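Local structure of polyketide synthase PksJ (Bacillus subtilis subsp. subtilis, 4J1Q) at residues N91-L96 / R297-K302; R366-A369 / K373-G376; R56-S61 / K149-I154; T412-K417 / V432-L437. The protein carries a ketoreductase domain of the bacillaene assembly line that binds NADPH and stereoselectively reduces alpha- and beta-keto groups of polyketide intermediates. All coordinates share one frame; numbering follows the deposited sequence.

Interaction 1: residues N91-L96 / R297-K302; sequences NIFELL and RFIIHK
Two residues of the 297-302 loop, Ile299 and Lys302, reach the ring of Phe93, and Ile299 also touches Leu96. The loop's shape is set first at Phe298, whose carbonyl oxygen takes two backbone bonds: 2.9 Å from His301 N to Phe298 O, and 3.2 Å from Lys302 N to the same oxygen. This turn carries Ile299 and Lys302 toward helix 81-98. At Ile299 the side chain divides its two ends between two partners. CG2, anti to the backbone N, lies 3.9 Å from Phe93 CE1, while CD1 at the end of the other branch meets Leu96 CD1 at 4.1 Å. The backbone of Ile299 is held on both polar atoms, its N by Glu136 and its O by Gln97. Further on, Lys302 crosses the ring direction at about a right angle, and its CB sits 3.6 Å from Phe93 CZ. Its carbonyl oxygen stands at the ring edge near the ring plane, with 3.5 Å between Lys302 O and Phe93 CZ. Phe93 reaches this far because CG is anti to its backbone N (chi1 163°), which throws the ring off the helix; Phe307 stacks on the same ring. The ammonium of Lys302 turns off to salt bridges with Asp350 and Glu306. No hydrogen bond links the two segments. The chemistry is therefore apolar where side chains meet, with Lys302 O beside a weakly positive ring C-H, and the charge of the buried lysine is probably balanced by Asp350 and Glu306, both within the ketoreductase part.

Interaction 2: residues R366-A369 / K373-G376; sequences RSLA and KRFG
Leu368 and Ala369, near the end of helix 349-370, meet Lys373 and Arg374 through a tight backbone part and a looser side-chain fringe. The tight part rests on the bond from Lys373 N to Leu368 O, 3.0 Å long. It is bent, with 138° at the hydrogen, and the donor is tilted 28° from the carbonyl plane. Because it reaches back five residues, it is wider than the four-residue step of an alpha-helix, as fits a chain leaving its helix. Next to it Ala369 CA makes a C-H...O contact of 3.3 Å with Arg374 O, and the Ala369 methyl leans on the same oxygen. The fringe is less close. Leu368 CD2 lies 3.9 Å from Lys373 CD, after which the extended lysine chain leads away on the exposed side. Arg374, bent at chi2 (77°), runs alongside Leu368 in the same direction, leaving Arg374 NH1 3.8 Å from Leu368 CD1. Its guanidinium has a long, weak ion pair with Asp322 of helix 304-324. The turn thus joins helix 349-370 to strand 377-383, while one helical turn back Arg366 forms a salt bridge to Asp426, just after helix 412-425.

Interaction 3: residues R56-S61 / K149-I154; sequences RSVTDS and KPEEMI
Val58 and Ser57, in the first turn of helix 56-65, face Pro150 and Glu151 of the loop after strand 140-147. Val58 supplies most of the apolar contact through one methyl: CG2, anti to the carbonyl carbon, is directed toward Glu151, and the Pro150 ring lies off to one side of it, with 4.3 Å from Val58 CG2 to Pro150 CG. The same methyl is modelled impossibly close to both CA and CB of Glu151, so the exact spacing of Val58 and Glu151 is doubtful. Ser57 adds its hydroxyl oxygen, with Ser57 OG 3.2 Å from the methylene Glu151 CB; its chi1 of 62° puts OG between the backbone N and the carbonyl carbon. No hydrogen bond spans the two segments.

Both segments follow parallel strands, 46-52 and 140-147, which have strand 108-115 between them, and so the contact lies beyond the C-terminal ends of these strands. This is consistent with the Rossmann-like, N-terminal structural half of modular ketoreductases.

Farther out, the helix fixes its own side of the contact. Backbone bonds run from Asp60 N to Arg56 O at 3.1 Å and from Ser61 N to Ser57 O at 2.9 Å. Ser61 OG donates to Val58 O over 2.7 Å, approaching the carbonyl at 119° (C=O...OG) and tilted 29° from its plane. Thr59 OG1 bonds to the carbonyl of Glu55, a residue that the Glu151 side chain also touches.

Interaction 4: residues T412-K417 / V432-L437; sequences TDSGLK and VMEGQL
The carboxylate of Glu434 turns one flat face to the hydroxyl of Ser414. Ser414 OG stands above the plane through Glu434 CD, OE1 and OE2, not at an edge. It is 2.9 Å from Glu434 OE1 and 3.0 Å from the central Glu434 CD. Toward OE2 the angle is too poor for a bond. Ser414 CB borders the same group, 3.2 Å from Glu434 OE1. The serine comes forward because OG is anti to its backbone N (chi1 -159°), while the glutamate chain is bent at chi2 (-116°). Arg23 of strand 22-31 touches both side chains, and Met410 and Pro411 also pack on Glu434. Asp413 OD1 lies 6.1 Å from Glu434 OE1, a like charge whose effect Arg23 would probably offset. The bond from Leu416 N to Thr412 O, 2.8 Å, spans Ser414 in this first turn. The pairing of an early turn of helix 412-425 with strand 429-435, which runs parallel to strand 377-383, is consistent with the helix-against-strand arrangement of the Rossmann-type catalytic half of such ketoreductases.

None of the four contacts touches another; the smallest gap between nearest atoms is about 13 Å, between interactions 2 and 4. Interaction 3 lies in the N-terminal half and interactions 2 and 4 in the NADPH-binding half, and interactions 3 and 4 have centres 45 Å apart on opposite sides of the chain's centre. Interaction 1 joins the two halves, pairing a helix of the first with a loop of the second. Its segments alternate along the chain with those of interaction 3. The bound NADPH is about 11 Å from the Glu434 side chain of interaction 4 and about 13 Å from the Lys302 side chain of interaction 1, so neither of these two side chains touches it.

Interaction 1: residues N91-L96 / R297-K302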
loop_
_atom_site.group_PDB
_atom_site.type_symbol
_atom_site.label_atom_id
_atom_site.label_comp_id
_atom_site.label_asym_id
_atom_site.label_seq_id
_atom_site.Cartn_x
_atom_site.Cartn_y
_atom_site.Cartn_z
ATOM N N ASN A 91 5.560 8.892 14.321
ATOM C CA ASN A 91 6.119 10.234 14.549
ATOM C C ASN A 91 5.448 11.287 13.675
ATOM O O ASN A 91 5.085 12.349 14.192
ATOM C CB ASN A 91 7.624 10.261 14.295
ATOM C CG ASN A 91 8.385 9.379 15.257
ATOM O OD1 ASN A 91 7.965 9.186 16.391
ATOM N ND2 ASN A 91 9.468 8.786 14.787
ATOM N N ILE A 92 5.256 10.984 12.372
ATOM C CA ILE A 92 4.525 11.895 11.483
ATOM C C ILE A 92 3.140 12.100 12.029
ATOM O O ILE A 92 2.614 13.221 12.056
ATOM C CB ILE A 92 4.314 11.343 10.053
ATOM C CG1 ILE A 92 5.643 10.951 9.388
ATOM C CG2 ILE A 92 3.538 12.355 9.221
ATOM C CD1 ILE A 92 6.805 11.797 9.811
ATOM N N PHE A 93 2.553 10.995 12.460
ATOM C CA PHE A 93 1.180 10.981 12.928
ATOM C C PHE A 93 1.033 11.842 14.179
ATOM O O PHE A 93 0.084 12.632 14.289
ATOM C CB PHE A 93 0.765 9.527 13.165
ATOM C CG PHE A 93 -0.459 9.358 14.009
ATOM C CD1 PHE A 93 -1.702 9.682 13.505
ATOM C CD2 PHE A 93 -0.382 8.697 15.230
ATOM C CE1 PHE A 93 -2.840 9.416 14.240
ATOM C CE2 PHE A 93 -1.507 8.419 15.961
ATOM C CZ PHE A 93 -2.747 8.760 15.456
ATOM N N GLU A 94 2.026 11.782 15.066
ATOM C CA GLU A 94 1.957 12.551 16.323
ATOM C C GLU A 94 2.259 14.016 16.073
ATOM O O GLU A 94 1.755 14.878 16.755
ATOM C CB GLU A 94 2.910 11.991 17.377
ATOM C CG GLU A 94 2.536 10.600 17.857
ATOM C CD GLU A 94 3.543 10.031 18.837
ATOM O OE1 GLU A 94 4.759 10.256 18.657
ATOM O OE2 GLU A 94 3.118 9.372 19.806
ATOM N N LEU A 95 3.079 14.272 15.065
ATOM C CA LEU A 95 3.309 15.615 14.573
ATOM C C LEU A 95 2.025 16.304 14.101
ATOM O O LEU A 95 1.715 17.397 14.534
ATOM C CB LEU A 95 4.337 15.563 13.456
ATOM C CG LEU A 95 4.705 16.876 12.795
ATOM C CD1 LEU A 95 5.449 17.791 13.771
ATOM C CD2 LEU A 95 5.530 16.603 11.552
ATOM N N LEU A 96 1.258 15.650 13.238
ATOM C CA LEU A 96 -0.009 16.228 12.764
ATOM C C LEU A 96 -0.939 16.544 13.930
ATOM O O LEU A 96 -1.434 17.667 14.053
ATOM C CB LEU A 96 -0.726 15.276 11.806
ATOM C CG LEU A 96 -0.003 14.951 10.497
ATOM C CD1 LEU A 96 -0.709 13.795 9.797
ATOM C CD2 LEU A 96 0.060 16.169 9.590
ATOM N N ARG A 297 -11.046 6.324 11.987
ATOM C CA ARG A 297 -11.076 7.452 12.893
ATOM C C ARG A 297 -10.216 8.577 12.349
ATOM O O ARG A 297 -9.183 8.314 11.756
ATOM C CB ARG A 297 -10.554 7.049 14.256
ATOM C CG ARG A 297 -11.675 6.874 15.257
ATOM C CD ARG A 297 -11.120 6.951 16.656
ATOM N NE ARG A 297 -10.861 5.629 17.219
ATOM C CZ ARG A 297 -10.553 5.429 18.496
ATOM N NH1 ARG A 297 -10.310 4.201 18.941
ATOM N NH2 ARG A 297 -10.490 6.464 19.337
ATOM N N PHE A 298 -10.602 9.822 12.638
ATOM C CA PHE A 298 -9.852 10.973 12.166
ATOM C C PHE A 298 -8.562 11.071 12.947
ATOM O O PHE A 298 -8.532 10.761 14.139
ATOM C CB PHE A 298 -10.658 12.251 12.374
ATOM C CG PHE A 298 -11.437 12.675 11.167
ATOM C CD1 PHE A 298 -12.348 11.816 10.576
ATOM C CD2 PHE A 298 -11.297 13.951 10.658
ATOM C CE1 PHE A 298 -13.082 12.208 9.478
ATOM C CE2 PHE A 298 -12.019 14.350 9.556
ATOM C CZ PHE A 298 -12.958 13.490 9.001
ATOM N N ILE A 299 -7.523 11.584 12.304
ATOM C CA ILE A 299 -6.242 11.674 12.946
ATOM C C ILE A 299 -6.336 12.311 14.322
ATOM O O ILE A 299 -5.662 11.869 15.257
ATOM C CB ILE A 299 -5.236 12.430 12.081
ATOM C CG1 ILE A 299 -4.755 11.499 10.961
ATOM C CG2 ILE A 299 -4.055 12.898 12.926
ATOM C CD1 ILE A 299 -4.498 12.252 9.672
ATOM N N ILE A 300 -7.221 13.289 14.478
ATOM C CA ILE A 300 -7.314 14.003 15.751
ATOM C C ILE A 300 -7.708 13.107 16.941
ATOM O O ILE A 300 -7.234 13.293 18.059
ATOM C CB ILE A 300 -8.250 15.235 15.658
ATOM C CG1 ILE A 300 -7.933 16.210 16.779
ATOM C CG2 ILE A 300 -9.711 14.803 15.701
ATOM C CD1 ILE A 300 -8.688 17.527 16.705
ATOM N N HIS A 301 -8.546 12.112 16.692
ATOM C CA HIS A 301 -8.992 11.241 17.763
ATOM C C HIS A 301 -8.211 9.968 17.985
ATOM O O HIS A 301 -8.095 9.510 19.104
ATOM C CB HIS A 301 -10.477 10.976 17.648
ATOM C CG HIS A 301 -11.290 12.239 17.693
ATOM N ND1 HIS A 301 -12.368 12.426 16.925
ATOM C CD2 HIS A 301 -11.064 13.447 18.364
ATOM C CE1 HIS A 301 -12.839 13.674 17.114
ATOM N NE2 HIS A 301 -12.023 14.303 17.979
ATOM N N LYS A 302 -7.566 9.461 16.941
ATOM C CA LYS A 302 -6.942 8.123 16.918
ATOM C C LYS A 302 -5.872 7.866 17.978
ATOM O O LYS A 302 -4.985 8.693 18.160
ATOM C CB LYS A 302 -6.255 7.969 15.590
ATOM C CG LYS A 302 -6.614 6.718 14.867
ATOM C CD LYS A 302 -6.501 7.028 13.395
ATOM C CE LYS A 302 -6.280 5.761 12.636
ATOM N NZ LYS A 302 -7.571 5.035 12.491
#

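Interaction 2: residues R366-A369 / K373-G376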
loop_
_atom_site.group_PDB
_atom_site.type_symbol
_atom_site.label_atom_id
_atom_site.label_comp_id
_atom_site.label_asym_id
_atom_site.label_seq_id
_atom_site.Cartn_x
_atom_site.Cartn_y
_atom_site.Cartn_z
ATOM N N ARG A 366 10.640 -6.449 -6.736
ATOM C CA ARG A 366 11.026 -6.721 -8.130
ATOM C C ARG A 366 12.523 -6.536 -8.337
ATOM O O ARG A 366 13.165 -7.324 -9.017
ATOM C CB ARG A 366 10.253 -5.837 -9.114
ATOM C CG ARG A 366 8.754 -6.016 -9.041
ATOM C CD ARG A 366 8.111 -5.834 -10.397
ATOM N NE ARG A 366 6.840 -6.566 -10.466
ATOM C CZ ARG A 366 5.906 -6.362 -11.392
ATOM N NH1 ARG A 366 6.115 -5.484 -12.356
ATOM N NH2 ARG A 366 4.768 -7.043 -11.359
ATOM N N SER A 367 13.061 -5.473 -7.760
ATOM C CA SER A 367 14.477 -5.163 -7.854
ATOM C C SER A 367 15.274 -6.310 -7.253
ATOM O O SER A 367 16.285 -6.745 -7.806
ATOM C CB SER A 367 14.760 -3.845 -7.109
ATOM O OG SER A 367 16.140 -3.598 -6.942
ATOM N N LEU A 368 14.781 -6.825 -6.136
ATOM C CA LEU A 368 15.419 -7.939 -5.471
ATOM C C LEU A 368 15.417 -9.169 -6.361
ATOM O O LEU A 368 16.399 -9.906 -6.413
ATOM C CB LEU A 368 14.707 -8.242 -4.160
ATOM C CG LEU A 368 15.226 -7.456 -2.956
ATOM C CD1 LEU A 368 14.332 -7.697 -1.747
ATOM C CD2 LEU A 368 16.672 -7.862 -2.673
ATOM N N ALA A 369 14.307 -9.392 -7.053
ATOM C CA ALA A 369 14.208 -10.517 -7.964
ATOM C C ALA A 369 15.240 -10.388 -9.095
ATOM O O ALA A 369 15.877 -11.374 -9.491
ATOM C CB ALA A 369 12.797 -10.624 -8.524
ATOM N N LYS A 373 17.527 -12.665 -5.996
ATOM C CA LYS A 373 17.339 -13.016 -4.592
ATOM C C LYS A 373 15.920 -13.475 -4.280
ATOM O O LYS A 373 15.723 -14.318 -3.415
ATOM C CB LYS A 373 17.736 -11.846 -3.688
ATOM C CG LYS A 373 19.218 -11.526 -3.760
ATOM C CD LYS A 373 19.638 -10.420 -2.816
ATOM C CE LYS A 373 21.157 -10.288 -2.837
ATOM N NZ LYS A 373 21.680 -9.423 -1.743
ATOM N N ARG A 374 14.942 -12.935 -4.997
ATOM C CA ARG A 374 13.542 -13.316 -4.788
ATOM C C ARG A 374 12.927 -13.948 -6.030
ATOM O O ARG A 374 13.269 -13.587 -7.153
ATOM C CB ARG A 374 12.709 -12.108 -4.342
ATOM C CG ARG A 374 12.368 -12.116 -2.858
ATOM C CD ARG A 374 13.562 -11.693 -2.024
ATOM N NE ARG A 374 13.300 -11.821 -0.601
ATOM C CZ ARG A 374 14.115 -11.379 0.348
ATOM N NH1 ARG A 374 15.291 -10.862 0.025
ATOM N NH2 ARG A 374 13.773 -11.496 1.625
ATOM N N PHE A 375 11.971 -14.848 -5.823
ATOM C CA PHE A 375 11.390 -15.617 -6.918
ATOM C C PHE A 375 9.952 -15.190 -7.197
ATOM O O PHE A 375 9.137 -15.069 -6.271
ATOM C CB PHE A 375 11.425 -17.113 -6.591
ATOM C CG PHE A 375 12.811 -17.697 -6.536
ATOM C CD1 PHE A 375 13.913 -16.958 -6.956
ATOM C CD2 PHE A 375 13.002 -19.014 -6.141
ATOM C CE1 PHE A 375 15.180 -17.514 -6.963
ATOM C CE2 PHE A 375 14.263 -19.593 -6.186
ATOM C CZ PHE A 375 15.354 -18.838 -6.588
ATOM N N GLY A 376 9.636 -15.000 -8.480
ATOM C CA GLY A 376 8.252 -14.786 -8.930
ATOM C C GLY A 376 7.815 -13.327 -9.033
ATOM O O GLY A 376 8.415 -12.435 -8.420
#

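Interaction 3: residues R56-S61 / K149-I154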
loop_
_atom_site.group_PDB
_atom_site.type_symbol
_atom_site.label_atom_id
_atom_site.label_comp_id
_atom_site.label_asym_id
_atom_site.label_seq_id
_atom_site.Cartn_x
_atom_site.Cartn_y
_atom_site.Cartn_z
ATOM N N ARG A 56 23.777 13.256 7.256
ATOM C CA ARG A 56 24.084 14.281 8.239
ATOM C C ARG A 56 24.303 15.600 7.523
ATOM O O ARG A 56 23.845 16.658 7.969
ATOM C CB ARG A 56 25.376 13.905 8.950
ATOM C CG ARG A 56 26.518 13.680 7.968
ATOM C CD ARG A 56 27.850 13.381 8.643
ATOM N NE ARG A 56 28.869 13.048 7.645
ATOM C CZ ARG A 56 30.167 13.322 7.762
ATOM N NH1 ARG A 56 30.620 13.953 8.836
ATOM N NH2 ARG A 56 31.011 12.978 6.797
ATOM N N SER A 57 25.109 15.528 6.470
ATOM C CA SER A 57 25.480 16.691 5.704
ATOM C C SER A 57 24.208 17.336 5.198
ATOM O O SER A 57 24.019 18.552 5.303
ATOM C CB SER A 57 26.322 16.267 4.511
ATOM O OG SER A 57 25.566 15.431 3.663
ATOM N N VAL A 58 23.323 16.493 4.677
ATOM C CA VAL A 58 22.085 16.966 4.083
ATOM C C VAL A 58 21.320 17.762 5.124
ATOM O O VAL A 58 20.904 18.895 4.882
ATOM C CB VAL A 58 21.199 15.793 3.620
ATOM C CG1 VAL A 58 19.876 16.313 3.079
ATOM C CG2 VAL A 58 21.926 14.953 2.586
ATOM N N THR A 59 21.199 17.170 6.304
ATOM C CA THR A 59 20.475 17.782 7.398
ATOM C C THR A 59 20.990 19.189 7.671
ATOM O O THR A 59 20.228 20.158 7.700
ATOM C CB THR A 59 20.644 16.963 8.685
ATOM O OG1 THR A 59 20.385 15.580 8.418
ATOM C CG2 THR A 59 19.697 17.465 9.738
ATOM N N ASP A 60 22.293 19.286 7.890
ATOM C CA ASP A 60 22.885 20.548 8.292
ATOM C C ASP A 60 22.740 21.609 7.206
ATOM O O ASP A 60 22.339 22.747 7.482
ATOM C CB ASP A 60 24.349 20.347 8.665
ATOM C CG ASP A 60 24.513 19.493 9.899
ATOM O OD1 ASP A 60 23.508 19.288 10.616
ATOM O OD2 ASP A 60 25.639 19.018 10.147
ATOM N N SER A 61 23.022 21.221 5.969
ATOM C CA SER A 61 22.949 22.166 4.871
ATOM C C SER A 61 21.538 22.720 4.794
ATOM O O SER A 61 21.339 23.934 4.723
ATOM C CB SER A 61 23.314 21.491 3.558
ATOM O OG SER A 61 22.352 20.514 3.228
ATOM N N LYS A 149 20.359 10.916 -4.502
ATOM C CA LYS A 149 21.426 11.214 -3.533
ATOM C C LYS A 149 21.346 12.671 -3.140
ATOM O O LYS A 149 21.988 13.515 -3.758
ATOM C CB LYS A 149 22.823 10.929 -4.111
ATOM C CG LYS A 149 22.932 9.674 -4.970
ATOM C CD LYS A 149 22.829 8.413 -4.130
ATOM C CE LYS A 149 24.198 7.830 -3.849
ATOM N NZ LYS A 149 24.124 7.049 -2.585
ATOM N N PRO A 150 20.515 12.984 -2.142
ATOM C CA PRO A 150 20.266 14.391 -1.849
ATOM C C PRO A 150 21.519 15.158 -1.364
ATOM O O PRO A 150 21.728 16.300 -1.777
ATOM C CB PRO A 150 19.170 14.347 -0.774
ATOM C CG PRO A 150 19.286 12.998 -0.154
ATOM C CD PRO A 150 19.796 12.076 -1.230
ATOM N N GLU A 151 22.353 14.538 -0.531
ATOM C CA GLU A 151 23.512 15.246 0.028
ATOM C C GLU A 151 24.373 15.806 -1.089
ATOM O O GLU A 151 24.850 16.937 -1.020
ATOM C CB GLU A 151 24.360 14.324 0.901
ATOM C CG GLU A 151 24.813 13.065 0.187
ATOM C CD GLU A 151 23.639 12.239 -0.291
ATOM O OE1 GLU A 151 23.784 11.501 -1.283
ATOM O OE2 GLU A 151 22.561 12.359 0.311
ATOM N N GLU A 152 24.587 14.995 -2.114
ATOM C CA GLU A 152 25.446 15.385 -3.211
ATOM C C GLU A 152 24.914 16.630 -3.905
ATOM O O GLU A 152 25.674 17.530 -4.235
ATOM C CB GLU A 152 25.634 14.224 -4.186
ATOM C CG GLU A 152 26.185 12.982 -3.501
ATOM C CD GLU A 152 26.588 11.892 -4.465
ATOM O OE1 GLU A 152 26.423 12.086 -5.687
ATOM O OE2 GLU A 152 27.081 10.844 -3.995
ATOM N N MET A 153 23.599 16.752 -3.986
ATOM C CA MET A 153 23.014 17.966 -4.528
ATOM C C MET A 153 22.963 19.090 -3.492
ATOM O O MET A 153 22.371 18.936 -2.422
ATOM C CB MET A 153 21.623 17.689 -5.072
ATOM C CG MET A 153 21.143 18.746 -6.040
ATOM S SD MET A 153 19.480 18.398 -6.616
ATOM C CE MET A 153 19.680 18.759 -8.356
ATOM N N ILE A 154 23.581 20.223 -3.810
ATOM C CA ILE A 154 23.483 21.392 -2.937
ATOM C C ILE A 154 22.689 22.500 -3.612
ATOM O O ILE A 154 22.769 23.667 -3.232
ATOM C CB ILE A 154 24.870 21.906 -2.492
ATOM C CG1 ILE A 154 25.460 20.996 -1.409
ATOM C CG2 ILE A 154 24.768 23.329 -1.966
ATOM C CD1 ILE A 154 26.202 19.785 -1.945
#

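Interaction 4: residues T412-K417 / V432-L437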
loop_
_atom_site.group_PDB
_atom_site.type_symbol
_atom_site.label_atom_id
_atom_site.label_comp_id
_atom_site.label_asym_id
_atom_site.label_seq_id
_atom_site.Cartn_x
_atom_site.Cartn_y
_atom_site.Cartn_z
ATOM N N THR A 412 -17.917 -9.040 -8.296
ATOM C CA THR A 412 -16.850 -9.995 -8.030
ATOM C C THR A 412 -16.119 -10.460 -9.290
ATOM O O THR A 412 -14.909 -10.678 -9.261
ATOM C CB THR A 412 -17.395 -11.214 -7.271
ATOM O OG1 THR A 412 -18.298 -10.758 -6.258
ATOM C CG2 THR A 412 -16.277 -12.001 -6.608
ATOM N N ASP A 413 -16.866 -10.679 -10.373
ATOM C CA ASP A 413 -16.266 -11.073 -11.661
ATOM C C ASP A 413 -15.444 -9.937 -12.253
ATOM O O ASP A 413 -14.342 -10.150 -12.765
ATOM C CB ASP A 413 -17.347 -11.501 -12.660
ATOM C CG ASP A 413 -18.336 -10.387 -12.965
ATOM O OD1 ASP A 413 -18.215 -9.289 -12.374
ATOM O OD2 ASP A 413 -19.249 -10.615 -13.780
ATOM N N SER A 414 -16.000 -8.729 -12.203
ATOM C CA SER A 414 -15.285 -7.545 -12.620
ATOM C C SER A 414 -13.944 -7.490 -11.883
ATOM O O SER A 414 -12.907 -7.217 -12.478
ATOM C CB SER A 414 -16.119 -6.300 -12.314
ATOM O OG SER A 414 -15.712 -5.196 -13.105
ATOM N N GLY A 415 -13.978 -7.797 -10.586
ATOM C CA GLY A 415 -12.787 -7.840 -9.759
ATOM C C GLY A 415 -11.819 -8.938 -10.140
ATOM O O GLY A 415 -10.601 -8.724 -10.198
ATOM N N LEU A 416 -12.357 -10.130 -10.361
ATOM C CA LEU A 416 -11.555 -11.271 -10.760
ATOM C C LEU A 416 -10.973 -11.043 -12.157
ATOM O O LEU A 416 -9.818 -11.388 -12.424
ATOM C CB LEU A 416 -12.413 -12.535 -10.757
ATOM C CG LEU A 416 -12.692 -13.192 -9.399
ATOM C CD1 LEU A 416 -14.039 -13.918 -9.436
ATOM C CD2 LEU A 416 -11.566 -14.144 -9.006
ATOM N N LYS A 417 -11.752 -10.402 -13.022
ATOM C CA LYS A 417 -11.258 -10.042 -14.333
ATOM C C LYS A 417 -10.087 -9.076 -14.226
ATOM O O LYS A 417 -9.030 -9.301 -14.809
ATOM C CB LYS A 417 -12.374 -9.472 -15.212
ATOM C CG LYS A 417 -13.450 -10.494 -15.559
ATOM C CD LYS A 417 -14.543 -9.907 -16.446
ATOM C CE LYS A 417 -15.787 -10.802 -16.454
ATOM N NZ LYS A 417 -16.731 -10.454 -17.556
ATOM N N VAL A 432 -7.291 -0.172 -9.296
ATOM C CA VAL A 432 -8.539 -0.585 -9.904
ATOM C C VAL A 432 -9.695 0.203 -9.321
ATOM O O VAL A 432 -9.814 0.363 -8.113
ATOM C CB VAL A 432 -8.805 -2.070 -9.685
ATOM C CG1 VAL A 432 -10.120 -2.482 -10.363
ATOM C CG2 VAL A 432 -7.634 -2.885 -10.206
ATOM N N MET A 433 -10.540 0.698 -10.207
ATOM C CA MET A 433 -11.666 1.519 -9.828
ATOM C C MET A 433 -12.870 0.992 -10.587
ATOM O O MET A 433 -12.763 0.664 -11.756
ATOM C CB MET A 433 -11.406 2.926 -10.302
ATOM C CG MET A 433 -11.585 3.983 -9.255
ATOM S SD MET A 433 -10.753 5.483 -9.825
ATOM C CE MET A 433 -10.738 6.464 -8.319
ATOM N N GLU A 434 -14.032 0.934 -9.951
ATOM C CA GLU A 434 -15.271 0.640 -10.691
ATOM C C GLU A 434 -16.325 1.698 -10.417
ATOM O O GLU A 434 -16.586 2.028 -9.276
ATOM C CB GLU A 434 -15.835 -0.737 -10.312
ATOM C CG GLU A 434 -15.363 -1.885 -11.191
ATOM C CD GLU A 434 -16.482 -2.536 -11.980
ATOM O OE1 GLU A 434 -17.215 -3.376 -11.415
ATOM O OE2 GLU A 434 -16.596 -2.229 -13.178
ATOM N N GLY A 435 -16.981 2.186 -11.459
ATOM C CA GLY A 435 -17.885 3.320 -11.311
ATOM C C GLY A 435 -18.116 3.919 -12.669
ATOM O O GLY A 435 -17.809 3.296 -13.669
ATOM N N GLN A 436 -18.590 5.155 -12.718
ATOM C CA GLN A 436 -18.779 5.823 -13.996
ATOM C C GLN A 436 -17.477 6.431 -14.532
ATOM O O GLN A 436 -16.840 7.237 -13.857
ATOM C CB GLN A 436 -19.876 6.886 -13.884
ATOM C CG GLN A 436 -21.256 6.307 -13.583
ATOM C CD GLN A 436 -22.290 7.368 -13.265
ATOM O OE1 GLN A 436 -21.990 8.374 -12.616
ATOM N NE2 GLN A 436 -23.528 7.126 -13.689
ATOM N N LEU A 437 -17.107 6.067 -15.760
ATOM C CA LEU A 437 -15.779 6.372 -16.304
ATOM C C LEU A 437 -15.420 7.855 -16.295
ATOM O O LEU A 437 -14.322 8.222 -15.882
ATOM C CB LEU A 437 -15.618 5.808 -17.722
ATOM C CG LEU A 437 -15.397 4.300 -17.885
ATOM C CD1 LEU A 437 -15.497 3.912 -19.357
ATOM C CD2 LEU A 437 -14.063 3.864 -17.294
#